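Local coordinates for filamentation induced by cAMP protein Fic (Desulfovibrio alaskensis, PDB 4RGL) that is of unknown function but belongs to the Fic/DOC family, joining a helical Fic core to a C-terminal domain of the helix-turn-helix type, at residues L158-N163 against L169-I174; Y177-I182 against D187-M192; A271-I276 against D309-R314; R314-S319 against P323-R328. One frame throughout, in Å; residues are numbered along the deposited sequence.

The four contacts illustrate how a two-part protein is built from short local pairings. Contacts 1 and 2 lie in the Fic core with centres 14 Å apart, and both use helix 168-182, first in its earlier turns and then near its end. Contact 2 borders a bound unknown ligand, about 3 Å from the N189 side chain, which may mark a pocket. Contacts 3 and 4 belong to the C-terminal domain, on the opposite side of the chain's centre; the centres of contacts 2 and 3 are about 53 Å apart. Contacts 3 and 4 share R314, and the salt bridge E313 OE2 to R328 NH1 (2.8 Å) joins them across neighbouring strands.

Contact 1 (L158-N163 against L169-I174); sequences LDWLEN and LVASCI
W160 reaches across to I174 with the far end of its six-membered ring, the two side chains crossing at about a right angle. Its CG stands anti to the backbone N (chi1 169°), which sends the indole out from helix 150-163 toward helix 168-182. The leading ring atom, CH2, comes within 3.5 Å of I174 CG2. It also lies 3.6 Å from I174 CB, so the ring meets the branch point of the isoleucine, while the rest of that side chain turns away from the tryptophan. The rim of the same ring faces the backbone at A171, whose carbonyl oxygen lies close to the indole plane and 4.0 Å from W160 CH2. L161 adds a looser touch beside it, its CD1 standing 4.2 Å from A171 CB.

The two short helical segments run almost exactly antiparallel, at 176°, with their axes 10.9 Å apart. That spacing is bridged chiefly by the long indole, set against the small A171. On the second helix S172 does not reach toward W160; its OG donates back to L169 O, and its side chain touches helix 189-202. Y8 and P10 of the N-terminal region also lie against the indole. No hydrogen bond crosses between the two segments, so the hairpin of helices is joined here by apolar contact, perhaps with a slight electrostatic attraction between the ring's C-H rim and the A171 carbonyl.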
loop_
_atom_site.group_PDB
_atom_site.type_symbol
_atom_site.label_atom_id
_atom_site.label_comp_id
_atom_site.label_asym_id
_atom_site.label_seq_id
_atom_site.Cartn_x
_atom_site.Cartn_y
_atom_site.Cartn_z
ATOM N N LEU A 158 -16.184 9.128 -16.870
ATOM C CA LEU A 158 -15.835 7.723 -17.115
ATOM C C LEU A 158 -15.687 7.451 -18.608
ATOM O O LEU A 158 -14.854 6.632 -19.002
ATOM C CB LEU A 158 -16.885 6.784 -16.505
ATOM C CG LEU A 158 -16.970 6.791 -14.976
ATOM C CD1 LEU A 158 -18.253 6.177 -14.506
ATOM C CD2 LEU A 158 -15.762 6.093 -14.347
ATOM N N ASP A 159 -16.479 8.153 -19.453
ATOM C CA ASP A 159 -16.353 8.022 -20.905
ATOM C C ASP A 159 -15.031 8.605 -21.362
ATOM O O ASP A 159 -14.350 8.008 -22.199
ATOM C CB ASP A 159 -17.523 8.712 -21.628
ATOM C CG ASP A 159 -17.439 8.621 -23.145
ATOM O OD1 ASP A 159 -17.275 7.491 -23.666
ATOM O OD2 ASP A 159 -17.574 9.671 -23.811
ATOM N N TRP A 160 -14.639 9.761 -20.778
ATOM C CA TRP A 160 -13.365 10.401 -21.075
ATOM C C TRP A 160 -12.210 9.480 -20.732
ATOM O O TRP A 160 -11.298 9.319 -21.534
ATOM C CB TRP A 160 -13.230 11.729 -20.308
ATOM C CG TRP A 160 -11.847 12.306 -20.364
ATOM C CD1 TRP A 160 -11.307 13.043 -21.376
ATOM C CD2 TRP A 160 -10.793 12.094 -19.416
ATOM N NE1 TRP A 160 -9.981 13.304 -21.116
ATOM C CE2 TRP A 160 -9.643 12.741 -19.915
ATOM C CE3 TRP A 160 -10.713 11.429 -18.179
ATOM C CZ2 TRP A 160 -8.430 12.752 -19.219
ATOM C CZ3 TRP A 160 -9.505 11.421 -17.505
ATOM C CH2 TRP A 160 -8.377 12.062 -18.031
ATOM N N LEU A 161 -12.252 8.869 -19.535
ATOM C CA LEU A 161 -11.190 7.990 -19.045
ATOM C C LEU A 161 -10.998 6.769 -19.974
ATOM O O LEU A 161 -9.868 6.323 -20.177
ATOM C CB LEU A 161 -11.517 7.524 -17.611
ATOM C CG LEU A 161 -10.415 6.743 -16.883
ATOM C CD1 LEU A 161 -9.193 7.622 -16.630
ATOM C CD2 LEU A 161 -10.928 6.180 -15.575
ATOM N N GLU A 162 -12.094 6.250 -20.545
ATOM C CA GLU A 162 -12.028 5.090 -21.432
ATOM C C GLU A 162 -11.358 5.453 -22.773
ATOM O O GLU A 162 -10.568 4.665 -23.301
ATOM C CB GLU A 162 -13.443 4.525 -21.682
ATOM C CG GLU A 162 -13.452 3.225 -22.480
ATOM C CD GLU A 162 -14.828 2.745 -22.911
ATOM O OE1 GLU A 162 -15.809 3.507 -22.741
ATOM O OE2 GLU A 162 -14.913 1.631 -23.478
ATOM N N ASN A 163 -11.668 6.646 -23.312
ATOM C CA ASN A 163 -11.219 7.037 -24.645
ATOM C C ASN A 163 -10.086 8.105 -24.602
ATOM O O ASN A 163 -9.771 8.694 -25.639
ATOM C CB ASN A 163 -12.411 7.571 -25.466
ATOM C CG ASN A 163 -13.546 6.577 -25.617
ATOM O OD1 ASN A 163 -13.359 5.442 -26.083
ATOM N ND2 ASN A 163 -14.761 7.016 -25.311
ATOM N N LEU A 169 -0.423 7.815 -15.916
ATOM C CA LEU A 169 0.096 8.668 -14.833
ATOM C C LEU A 169 -0.655 9.998 -14.774
ATOM O O LEU A 169 -1.048 10.435 -13.694
ATOM C CB LEU A 169 1.606 8.923 -15.014
ATOM C CG LEU A 169 2.521 7.725 -14.768
ATOM C CD1 LEU A 169 3.927 8.007 -15.258
ATOM C CD2 LEU A 169 2.538 7.337 -13.299
ATOM N N VAL A 170 -0.902 10.615 -15.944
ATOM C CA VAL A 170 -1.620 11.889 -16.032
ATOM C C VAL A 170 -3.128 11.652 -15.870
ATOM O O VAL A 170 -3.784 12.362 -15.110
ATOM C CB VAL A 170 -1.307 12.619 -17.371
ATOM C CG1 VAL A 170 -2.066 13.941 -17.466
ATOM C CG2 VAL A 170 0.194 12.843 -17.533
ATOM N N ALA A 171 -3.669 10.632 -16.572
ATOM C CA ALA A 171 -5.099 10.310 -16.553
ATOM C C ALA A 171 -5.604 10.055 -15.126
ATOM O O ALA A 171 -6.708 10.486 -14.787
ATOM C CB ALA A 171 -5.371 9.095 -17.425
ATOM N N SER A 172 -4.781 9.368 -14.277
ATOM C CA SER A 172 -5.148 9.088 -12.881
ATOM C C SER A 172 -5.247 10.380 -12.073
ATOM O O SER A 172 -6.146 10.517 -11.244
ATOM C CB SER A 172 -4.138 8.146 -12.235
ATOM O OG SER A 172 -2.868 8.762 -12.105
ATOM N N CYS A 173 -4.341 11.337 -12.330
ATOM C CA CYS A 173 -4.351 12.625 -11.642
ATOM C C CYS A 173 -5.564 13.447 -12.073
ATOM O O CYS A 173 -6.227 14.054 -11.226
ATOM C CB CYS A 173 -3.052 13.383 -11.894
ATOM S SG CYS A 173 -1.579 12.566 -11.238
ATOM N N ILE A 174 -5.849 13.482 -13.398
ATOM C CA ILE A 174 -6.987 14.238 -13.934
ATOM C C ILE A 174 -8.304 13.687 -13.356
ATOM O O ILE A 174 -9.157 14.467 -12.912
ATOM C CB ILE A 174 -6.999 14.209 -15.490
ATOM C CG1 ILE A 174 -5.665 14.757 -16.092
ATOM C CG2 ILE A 174 -8.208 14.960 -16.040
ATOM C CD1 ILE A 174 -5.414 16.290 -15.881
#

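Contact 2 (Y177-I182 against D187-M192); sequences YEFEFI and DGNGRM
F179 extends from the last turns of helix 168-182 to the beginning of helix 189-202, and its ring wedges against N189 and M192. CB points toward the second segment, and CG stands anti to the backbone N (chi1 -173°), carrying the ring over to it. Further out, CD1 makes a loose approach to N189 O at 3.9 Å. At CE1 the same carbonyl oxygen is closer, 3.4 Å away and near the ring plane, meeting the phenyl at its edge. M192 CB lies against both CE1 (3.7 Å) and CZ, the tip (3.6 Å). Beyond CB the selenomethionine chain bends away from F179, toward L109 and L116 of helix 106-117. M154 of helix 150-163 also touches the phenylalanine, placing it in the buried interior.

The polar end of N189 is directed to other partners: ND2 donates to F185 O and also bonds O5 of the unknown ligand. That molecule, which may mark a pocket, is held too by G188 N, D187 OD2 and R191 NH2. F179 thus packs behind the loop and first helical turn that bind it. The sequence HPFADGNGR, running from the loop into helix 189-202, is the signature motif of the Fic family.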
loop_
_atom_site.group_PDB
_atom_site.type_symbol
_atom_site.label_atom_id
_atom_site.label_comp_id
_atom_site.label_asym_id
_atom_site.label_seq_id
_atom_site.Cartn_x
_atom_site.Cartn_y
_atom_site.Cartn_z
ATOM N N TYR A 177 -8.763 14.616 -9.666
ATOM C CA TYR A 177 -9.121 16.028 -9.572
ATOM C C TYR A 177 -10.589 16.246 -9.917
ATOM O O TYR A 177 -11.289 16.963 -9.199
ATOM C CB TYR A 177 -8.226 16.857 -10.500
ATOM C CG TYR A 177 -8.638 18.305 -10.628
ATOM C CD1 TYR A 177 -8.317 19.232 -9.640
ATOM C CD2 TYR A 177 -9.231 18.778 -11.795
ATOM C CE1 TYR A 177 -8.631 20.582 -9.783
ATOM C CE2 TYR A 177 -9.513 20.133 -11.967
ATOM C CZ TYR A 177 -9.220 21.030 -10.955
ATOM O OH TYR A 177 -9.534 22.362 -11.107
ATOM N N GLU A 178 -11.060 15.634 -11.004
ATOM C CA GLU A 178 -12.449 15.769 -11.423
ATOM C C GLU A 178 -13.392 15.081 -10.432
ATOM O O GLU A 178 -14.395 15.672 -10.028
ATOM C CB GLU A 178 -12.644 15.196 -12.827
ATOM C CG GLU A 178 -11.991 16.029 -13.917
ATOM C CD GLU A 178 -12.519 17.448 -14.022
ATOM O OE1 GLU A 178 -13.757 17.629 -13.963
ATOM O OE2 GLU A 178 -11.696 18.377 -14.172
ATOM N N PHE A 179 -13.036 13.844 -9.998
ATOM C CA PHE A 179 -13.837 13.059 -9.052
ATOM C C PHE A 179 -14.019 13.812 -7.730
ATOM O O PHE A 179 -15.112 13.809 -7.174
ATOM C CB PHE A 179 -13.175 11.686 -8.796
ATOM C CG PHE A 179 -14.002 10.738 -7.964
ATOM C CD1 PHE A 179 -13.942 10.769 -6.573
ATOM C CD2 PHE A 179 -14.821 9.793 -8.568
ATOM C CE1 PHE A 179 -14.733 9.908 -5.802
ATOM C CE2 PHE A 179 -15.589 8.913 -7.795
ATOM C CZ PHE A 179 -15.539 8.978 -6.416
ATOM N N GLU A 180 -12.944 14.458 -7.229
ATOM C CA GLU A 180 -12.997 15.198 -5.964
ATOM C C GLU A 180 -13.951 16.404 -6.083
ATOM O O GLU A 180 -14.649 16.733 -5.124
ATOM C CB GLU A 180 -11.581 15.661 -5.549
ATOM C CG GLU A 180 -11.455 16.055 -4.074
ATOM C CD GLU A 180 -11.866 17.478 -3.712
ATOM O OE1 GLU A 180 -12.130 18.280 -4.637
ATOM O OE2 GLU A 180 -11.812 17.817 -2.508
ATOM N N PHE A 181 -13.985 17.052 -7.270
ATOM C CA PHE A 181 -14.865 18.193 -7.509
ATOM C C PHE A 181 -16.339 17.767 -7.505
ATOM O O PHE A 181 -17.196 18.517 -7.021
ATOM C CB PHE A 181 -14.515 18.877 -8.842
ATOM C CG PHE A 181 -15.530 19.908 -9.297
ATOM C CD1 PHE A 181 -15.524 21.193 -8.770
ATOM C CD2 PHE A 181 -16.500 19.583 -10.242
ATOM C CE1 PHE A 181 -16.481 22.136 -9.172
ATOM C CE2 PHE A 181 -17.460 20.522 -10.634
ATOM C CZ PHE A 181 -17.436 21.796 -10.106
ATOM N N ILE A 182 -16.642 16.593 -8.078
ATOM C CA ILE A 182 -18.025 16.147 -8.213
ATOM C C ILE A 182 -18.556 15.582 -6.866
ATOM O O ILE A 182 -19.698 15.876 -6.503
ATOM C CB ILE A 182 -18.175 15.110 -9.361
ATOM C CG1 ILE A 182 -17.636 15.692 -10.704
ATOM C CG2 ILE A 182 -19.650 14.652 -9.502
ATOM C CD1 ILE A 182 -17.518 14.671 -11.874
ATOM N N ASP A 187 -20.916 9.567 1.059
ATOM C CA ASP A 187 -19.755 9.456 1.953
ATOM C C ASP A 187 -18.610 8.732 1.266
ATOM O O ASP A 187 -18.837 7.961 0.335
ATOM C CB ASP A 187 -20.136 8.706 3.258
ATOM C CG ASP A 187 -21.236 9.364 4.064
ATOM O OD1 ASP A 187 -22.419 9.037 3.830
ATOM O OD2 ASP A 187 -20.908 10.135 5.001
ATOM N N GLY A 188 -17.394 8.933 1.778
ATOM C CA GLY A 188 -16.210 8.207 1.327
ATOM C C GLY A 188 -15.658 8.632 -0.021
ATOM O O GLY A 188 -14.941 7.859 -0.664
ATOM N N ASN A 189 -15.934 9.884 -0.441
ATOM C CA ASN A 189 -15.466 10.384 -1.744
ATOM C C ASN A 189 -13.949 10.495 -1.770
ATOM O O ASN A 189 -13.322 10.133 -2.770
ATOM C CB ASN A 189 -16.103 11.724 -2.073
ATOM C CG ASN A 189 -17.584 11.619 -2.326
ATOM O OD1 ASN A 189 -18.027 11.108 -3.364
ATOM N ND2 ASN A 189 -18.387 12.039 -1.351
ATOM N N GLY A 190 -13.364 10.936 -0.658
ATOM C CA GLY A 190 -11.913 11.024 -0.522
ATOM C C GLY A 190 -11.240 9.681 -0.721
ATOM O O GLY A 190 -10.396 9.527 -1.608
ATOM N N ARG A 191 -11.681 8.682 0.040
ATOM C CA ARG A 191 -11.163 7.313 -0.028
ATOM C C ARG A 191 -11.400 6.680 -1.424
ATOM O O ARG A 191 -10.550 5.923 -1.902
ATOM C CB ARG A 191 -11.814 6.456 1.057
ATOM C CG ARG A 191 -11.367 6.838 2.467
ATOM C CD ARG A 191 -12.201 6.152 3.523
ATOM N NE ARG A 191 -13.473 6.835 3.741
ATOM C CZ ARG A 191 -14.421 6.388 4.558
ATOM N NH1 ARG A 191 -14.266 5.235 5.196
ATOM N NH2 ARG A 191 -15.544 7.073 4.716
HETATM N N MSE A 192 -12.558 7.007 -2.082
HETATM C CA MSE A 192 -12.866 6.517 -3.445
HETATM C C MSE A 192 -11.953 7.167 -4.486
HETATM O O MSE A 192 -11.648 6.553 -5.516
HETATM C CB MSE A 192 -14.334 6.783 -3.806
HETATM C CG MSE A 192 -15.314 5.861 -3.096
HETATM SE SE MSE A 192 -15.013 3.986 -3.504
HETATM C CE MSE A 192 -15.404 4.007 -5.383
#

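Contact 3 (A271-I276 against D309-R314); sequences ALIRAI and DEWIER
I276 and I312 are brought together by different first torsions. In I312, CG1 stands anti to the backbone N (chi1 -166°), which carries it nearer the helix, and the bend at chi2 (77°) sets CD1 against I276; in I276, CG1 is anti to the carbonyl carbon (chi1 -62°). The two chains meet at a slant. I312 CD1 is 3.6 Å from I276 CG1, and it also sits 3.8 Å from I276 CD1 and 3.9 Å from I276 CG2, so a single methyl rests among three carbons of its partner.

One turn back along the helix, I273 keeps its chain extended and brings CD1 to the root of the W311 side chain. That methyl lies 4.1 Å from W311 CG and almost as near W311 CB, a looser meeting at a more exposed margin of the contact. V265 also touches the tryptophan.

The pairing fastens helix 267-276 to the start of strand 312-314. L286 and L329 continue the apolar cluster round I276, while A306 and Y327 also touch I312. With no hydrogen bond between the two segments, the helix is held to the sheet by hydrophobic burial, in which the isoleucine pair lies inside and the tryptophan toward the outside.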
loop_
_atom_site.group_PDB
_atom_site.type_symbol
_atom_site.label_atom_id
_atom_site.label_comp_id
_atom_site.label_asym_id
_atom_site.label_seq_id
_atom_site.Cartn_x
_atom_site.Cartn_y
_atom_site.Cartn_z
ATOM N N ALA A 271 15.557 -24.675 10.696
ATOM C CA ALA A 271 15.097 -25.582 11.754
ATOM C C ALA A 271 16.097 -25.632 12.928
ATOM O O ALA A 271 15.682 -25.786 14.080
ATOM C CB ALA A 271 14.886 -26.977 11.190
ATOM N N LEU A 272 17.418 -25.497 12.629
ATOM C CA LEU A 272 18.468 -25.521 13.659
ATOM C C LEU A 272 18.415 -24.242 14.526
ATOM O O LEU A 272 18.527 -24.328 15.753
ATOM C CB LEU A 272 19.868 -25.674 13.002
ATOM C CG LEU A 272 21.057 -25.919 13.969
ATOM C CD1 LEU A 272 22.127 -26.743 13.312
ATOM C CD2 LEU A 272 21.636 -24.604 14.487
ATOM N N ILE A 273 18.240 -23.058 13.881
ATOM C CA ILE A 273 18.171 -21.764 14.585
ATOM C C ILE A 273 16.984 -21.765 15.580
ATOM O O ILE A 273 17.144 -21.344 16.730
ATOM C CB ILE A 273 18.063 -20.584 13.565
ATOM C CG1 ILE A 273 19.270 -20.587 12.582
ATOM C CG2 ILE A 273 17.940 -19.230 14.297
ATOM C CD1 ILE A 273 19.135 -19.591 11.368
ATOM N N ARG A 274 15.812 -22.292 15.147
ATOM C CA ARG A 274 14.627 -22.384 16.008
ATOM C C ARG A 274 14.838 -23.417 17.136
ATOM O O ARG A 274 14.292 -23.251 18.232
ATOM C CB ARG A 274 13.376 -22.747 15.185
ATOM C CG ARG A 274 12.898 -21.628 14.258
ATOM C CD ARG A 274 11.543 -21.948 13.631
ATOM N NE ARG A 274 11.612 -23.095 12.722
ATOM C CZ ARG A 274 11.808 -22.989 11.410
ATOM N NH1 ARG A 274 11.934 -21.792 10.845
ATOM N NH2 ARG A 274 11.866 -24.076 10.653
ATOM N N ALA A 275 15.642 -24.478 16.865
ATOM C CA ALA A 275 15.920 -25.530 17.851
ATOM C C ALA A 275 16.808 -25.009 18.996
ATOM O O ALA A 275 16.602 -25.392 20.148
ATOM C CB ALA A 275 16.583 -26.718 17.177
ATOM N N ILE A 276 17.793 -24.122 18.679
ATOM C CA ILE A 276 18.687 -23.534 19.697
ATOM C C ILE A 276 17.882 -22.608 20.644
ATOM O O ILE A 276 17.894 -22.808 21.863
ATOM C CB ILE A 276 19.879 -22.759 19.026
ATOM C CG1 ILE A 276 20.778 -23.709 18.171
ATOM C CG2 ILE A 276 20.717 -21.995 20.090
ATOM C CD1 ILE A 276 21.738 -24.634 18.995
ATOM N N ASP A 309 27.885 -19.389 7.859
ATOM C CA ASP A 309 27.151 -18.147 7.570
ATOM C C ASP A 309 26.963 -17.283 8.860
ATOM O O ASP A 309 26.212 -16.301 8.839
ATOM C CB ASP A 309 25.784 -18.458 6.925
ATOM C CG ASP A 309 25.871 -19.030 5.513
ATOM O OD1 ASP A 309 26.990 -19.414 5.093
ATOM O OD2 ASP A 309 24.821 -19.105 4.838
ATOM N N GLU A 310 27.692 -17.637 9.958
ATOM C CA GLU A 310 27.721 -16.872 11.222
ATOM C C GLU A 310 26.294 -16.706 11.841
ATOM O O GLU A 310 25.930 -15.606 12.268
ATOM C CB GLU A 310 28.372 -15.487 11.011
ATOM C CG GLU A 310 29.843 -15.558 10.627
ATOM C CD GLU A 310 30.477 -14.218 10.297
ATOM O OE1 GLU A 310 29.843 -13.425 9.563
ATOM O OE2 GLU A 310 31.650 -14.011 10.679
ATOM N N TRP A 311 25.535 -17.816 11.949
ATOM C CA TRP A 311 24.229 -17.809 12.630
ATOM C C TRP A 311 24.363 -18.362 14.040
ATOM O O TRP A 311 23.590 -17.995 14.925
ATOM C CB TRP A 311 23.189 -18.627 11.842
ATOM C CG TRP A 311 22.882 -18.080 10.485
ATOM C CD1 TRP A 311 23.256 -18.605 9.284
ATOM C CD2 TRP A 311 22.175 -16.867 10.191
ATOM N NE1 TRP A 311 22.794 -17.814 8.257
ATOM C CE2 TRP A 311 22.149 -16.728 8.786
ATOM C CE3 TRP A 311 21.565 -15.875 10.983
ATOM C CZ2 TRP A 311 21.515 -15.651 8.152
ATOM C CZ3 TRP A 311 20.952 -14.802 10.354
ATOM C CH2 TRP A 311 20.927 -14.698 8.957
ATOM N N ILE A 312 25.336 -19.274 14.245
ATOM C CA ILE A 312 25.551 -19.946 15.525
ATOM C C ILE A 312 27.053 -19.873 15.918
ATOM O O ILE A 312 27.921 -19.849 15.037
ATOM C CB ILE A 312 25.045 -21.437 15.435
ATOM C CG1 ILE A 312 24.914 -22.081 16.818
ATOM C CG2 ILE A 312 25.912 -22.290 14.486
ATOM C CD1 ILE A 312 23.718 -21.662 17.571
ATOM N N GLU A 313 27.348 -19.815 17.233
ATOM C CA GLU A 313 28.736 -19.807 17.714
ATOM C C GLU A 313 28.952 -20.907 18.776
ATOM O O GLU A 313 27.982 -21.460 19.301
ATOM C CB GLU A 313 29.126 -18.421 18.281
ATOM C CG GLU A 313 28.380 -18.029 19.550
ATOM C CD GLU A 313 28.803 -16.696 20.141
ATOM O OE1 GLU A 313 30.024 -16.418 20.172
ATOM O OE2 GLU A 313 27.920 -15.969 20.653
ATOM N N ARG A 314 30.223 -21.221 19.080
ATOM C CA ARG A 314 30.566 -22.262 20.045
ATOM C C ARG A 314 30.683 -21.693 21.457
ATOM O O ARG A 314 31.221 -20.597 21.643
ATOM C CB ARG A 314 31.875 -22.952 19.647
ATOM C CG ARG A 314 31.721 -23.895 18.469
ATOM C CD ARG A 314 33.057 -24.326 17.921
ATOM N NE ARG A 314 32.911 -25.339 16.879
ATOM C CZ ARG A 314 33.882 -25.684 16.041
ATOM N NH1 ARG A 314 35.044 -25.043 16.064
ATOM N NH2 ARG A 314 33.678 -26.624 15.130
#

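Contact 4 (R314-S319 against P323-R328); sequences RTQPDS and PTQRYR
R314 and Y327 face each other as a non-hydrogen-bonded antiparallel pair, with their CA atoms 4.8 Å apart. Beyond it the chains spread: T315 N still donates to R326 O (3.1 Å, nearly straight at 170°), and by Q316 and Q325 the CA separation has grown to 6.3 Å.

Q325 turns its amide into the gap. Its OE1 takes a weak bond from Q316 N, and its NE2 gives a weak one to S319 O at 3.2 Å besides its firmer bond to P320 O. The extended R314 chain crosses this amide at about a right angle, CD lying 3.5 Å from Q325 NE2, and the guanidinium and amide planes differ by only 14°. R314 also runs alongside Y327, pointing the same way, with CG 3.7 Å from Y327 CE1. Farther out, Q316 NE2 donates to T324 OG1 at 2.8 Å, almost within its amide plane, while Q316 OE1 is engaged by S322 OG.

The guanidinium of R328, salt-bridged to E313, has T315 CA at its edge; R326 leads away to D285. A hairpin between the last two strands of a small antiparallel sheet, following three helices, is consistent with the wing of a winged helix-turn-helix domain.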
loop_
_atom_site.group_PDB
_atom_site.type_symbol
_atom_site.label_atom_id
_atom_site.label_comp_id
_atom_site.label_asym_id
_atom_site.label_seq_id
_atom_site.Cartn_x
_atom_site.Cartn_y
_atom_site.Cartn_z
ATOM N N ARG A 314 30.223 -21.221 19.080
ATOM C CA ARG A 314 30.566 -22.262 20.045
ATOM C C ARG A 314 30.683 -21.693 21.457
ATOM O O ARG A 314 31.221 -20.597 21.643
ATOM C CB ARG A 314 31.875 -22.952 19.647
ATOM C CG ARG A 314 31.721 -23.895 18.469
ATOM C CD ARG A 314 33.057 -24.326 17.921
ATOM N NE ARG A 314 32.911 -25.339 16.879
ATOM C CZ ARG A 314 33.882 -25.684 16.041
ATOM N NH1 ARG A 314 35.044 -25.043 16.064
ATOM N NH2 ARG A 314 33.678 -26.624 15.130
ATOM N N THR A 315 30.197 -22.455 22.461
ATOM C CA THR A 315 30.303 -22.076 23.873
ATOM C C THR A 315 31.772 -22.176 24.317
ATOM O O THR A 315 32.212 -21.423 25.190
ATOM C CB THR A 315 29.381 -22.972 24.731
ATOM O OG1 THR A 315 28.062 -22.937 24.185
ATOM C CG2 THR A 315 29.347 -22.549 26.199
ATOM N N GLN A 316 32.541 -23.077 23.670
ATOM C CA GLN A 316 33.970 -23.246 23.936
ATOM C C GLN A 316 34.793 -22.954 22.647
ATOM O O GLN A 316 35.180 -23.884 21.934
ATOM C CB GLN A 316 34.258 -24.673 24.460
ATOM C CG GLN A 316 33.459 -25.040 25.716
ATOM C CD GLN A 316 33.717 -26.460 26.169
ATOM O OE1 GLN A 316 34.733 -27.075 25.828
ATOM N NE2 GLN A 316 32.831 -26.986 26.998
ATOM N N PRO A 317 35.007 -21.652 22.292
ATOM C CA PRO A 317 35.717 -21.348 21.032
ATOM C C PRO A 317 37.219 -21.667 21.112
ATOM O O PRO A 317 37.849 -21.897 20.078
ATOM C CB PRO A 317 35.480 -19.837 20.841
ATOM C CG PRO A 317 34.421 -19.463 21.863
ATOM C CD PRO A 317 34.574 -20.422 22.977
ATOM N N ASP A 318 37.793 -21.679 22.341
ATOM C CA ASP A 318 39.217 -21.985 22.537
ATOM C C ASP A 318 39.503 -23.472 22.226
ATOM O O ASP A 318 40.562 -23.793 21.684
ATOM C CB ASP A 318 39.656 -21.640 23.977
ATOM C CG ASP A 318 41.162 -21.761 24.219
ATOM O OD1 ASP A 318 41.936 -21.607 23.243
ATOM O OD2 ASP A 318 41.563 -21.905 25.395
ATOM N N SER A 319 38.543 -24.368 22.558
ATOM C CA SER A 319 38.661 -25.801 22.261
ATOM C C SER A 319 37.617 -26.222 21.193
ATOM O O SER A 319 36.471 -26.536 21.533
ATOM C CB SER A 319 38.490 -26.630 23.535
ATOM O OG SER A 319 39.491 -26.318 24.490
ATOM N N PRO A 323 34.513 -32.471 23.682
ATOM C CA PRO A 323 33.389 -33.411 23.863
ATOM C C PRO A 323 32.171 -32.732 24.509
ATOM O O PRO A 323 31.033 -33.103 24.220
ATOM C CB PRO A 323 33.977 -34.502 24.785
ATOM C CG PRO A 323 35.464 -34.194 24.886
ATOM C CD PRO A 323 35.605 -32.745 24.632
ATOM N N THR A 324 32.415 -31.715 25.367
ATOM C CA THR A 324 31.342 -30.975 26.050
ATOM C C THR A 324 30.946 -29.716 25.228
ATOM O O THR A 324 30.460 -28.730 25.796
ATOM C CB THR A 324 31.784 -30.594 27.485
ATOM O OG1 THR A 324 32.971 -29.799 27.416
ATOM C CG2 THR A 324 32.027 -31.814 28.365
ATOM N N GLN A 325 31.121 -29.777 23.886
ATOM C CA GLN A 325 30.834 -28.656 22.988
ATOM C C GLN A 325 29.325 -28.379 22.909
ATOM O O GLN A 325 28.535 -29.298 22.677
ATOM C CB GLN A 325 31.397 -28.939 21.574
ATOM C CG GLN A 325 31.286 -27.754 20.602
ATOM C CD GLN A 325 32.210 -26.622 20.981
ATOM O OE1 GLN A 325 31.833 -25.689 21.699
ATOM N NE2 GLN A 325 33.443 -26.682 20.505
ATOM N N ARG A 326 28.933 -27.104 23.110
ATOM C CA ARG A 326 27.536 -26.669 22.998
ATOM C C ARG A 326 27.456 -25.442 22.075
ATOM O O ARG A 326 28.497 -24.908 21.682
ATOM C CB ARG A 326 26.941 -26.364 24.388
ATOM C CG ARG A 326 27.091 -27.534 25.379
ATOM C CD ARG A 326 26.368 -27.284 26.681
ATOM N NE ARG A 326 24.919 -27.370 26.520
ATOM C CZ ARG A 326 24.217 -28.485 26.702
ATOM N NH1 ARG A 326 24.826 -29.608 27.073
ATOM N NH2 ARG A 326 22.903 -28.484 26.533
ATOM N N TYR A 327 26.231 -25.043 21.655
ATOM C CA TYR A 327 26.082 -23.977 20.655
ATOM C C TYR A 327 25.010 -22.936 21.071
ATOM O O TYR A 327 23.907 -23.307 21.482
ATOM C CB TYR A 327 25.727 -24.582 19.279
ATOM C CG TYR A 327 26.751 -25.583 18.782
ATOM C CD1 TYR A 327 27.874 -25.167 18.074
ATOM C CD2 TYR A 327 26.619 -26.941 19.057
ATOM C CE1 TYR A 327 28.841 -26.079 17.650
ATOM C CE2 TYR A 327 27.583 -27.861 18.647
ATOM C CZ TYR A 327 28.691 -27.426 17.937
ATOM O OH TYR A 327 29.639 -28.329 17.521
ATOM N N ARG A 328 25.341 -21.625 20.918
ATOM C CA ARG A 328 24.434 -20.502 21.243
ATOM C C ARG A 328 24.341 -19.515 20.049
ATOM O O ARG A 328 25.320 -19.336 19.322
ATOM C CB ARG A 328 24.906 -19.768 22.525
ATOM C CG ARG A 328 26.397 -19.405 22.523
ATOM C CD ARG A 328 26.854 -18.887 23.872
ATOM N NE ARG A 328 28.315 -18.844 23.969
ATOM C CZ ARG A 328 29.044 -17.767 23.697
ATOM N NH1 ARG A 328 28.455 -16.630 23.349
ATOM N NH2 ARG A 328 30.366 -17.811 23.799
#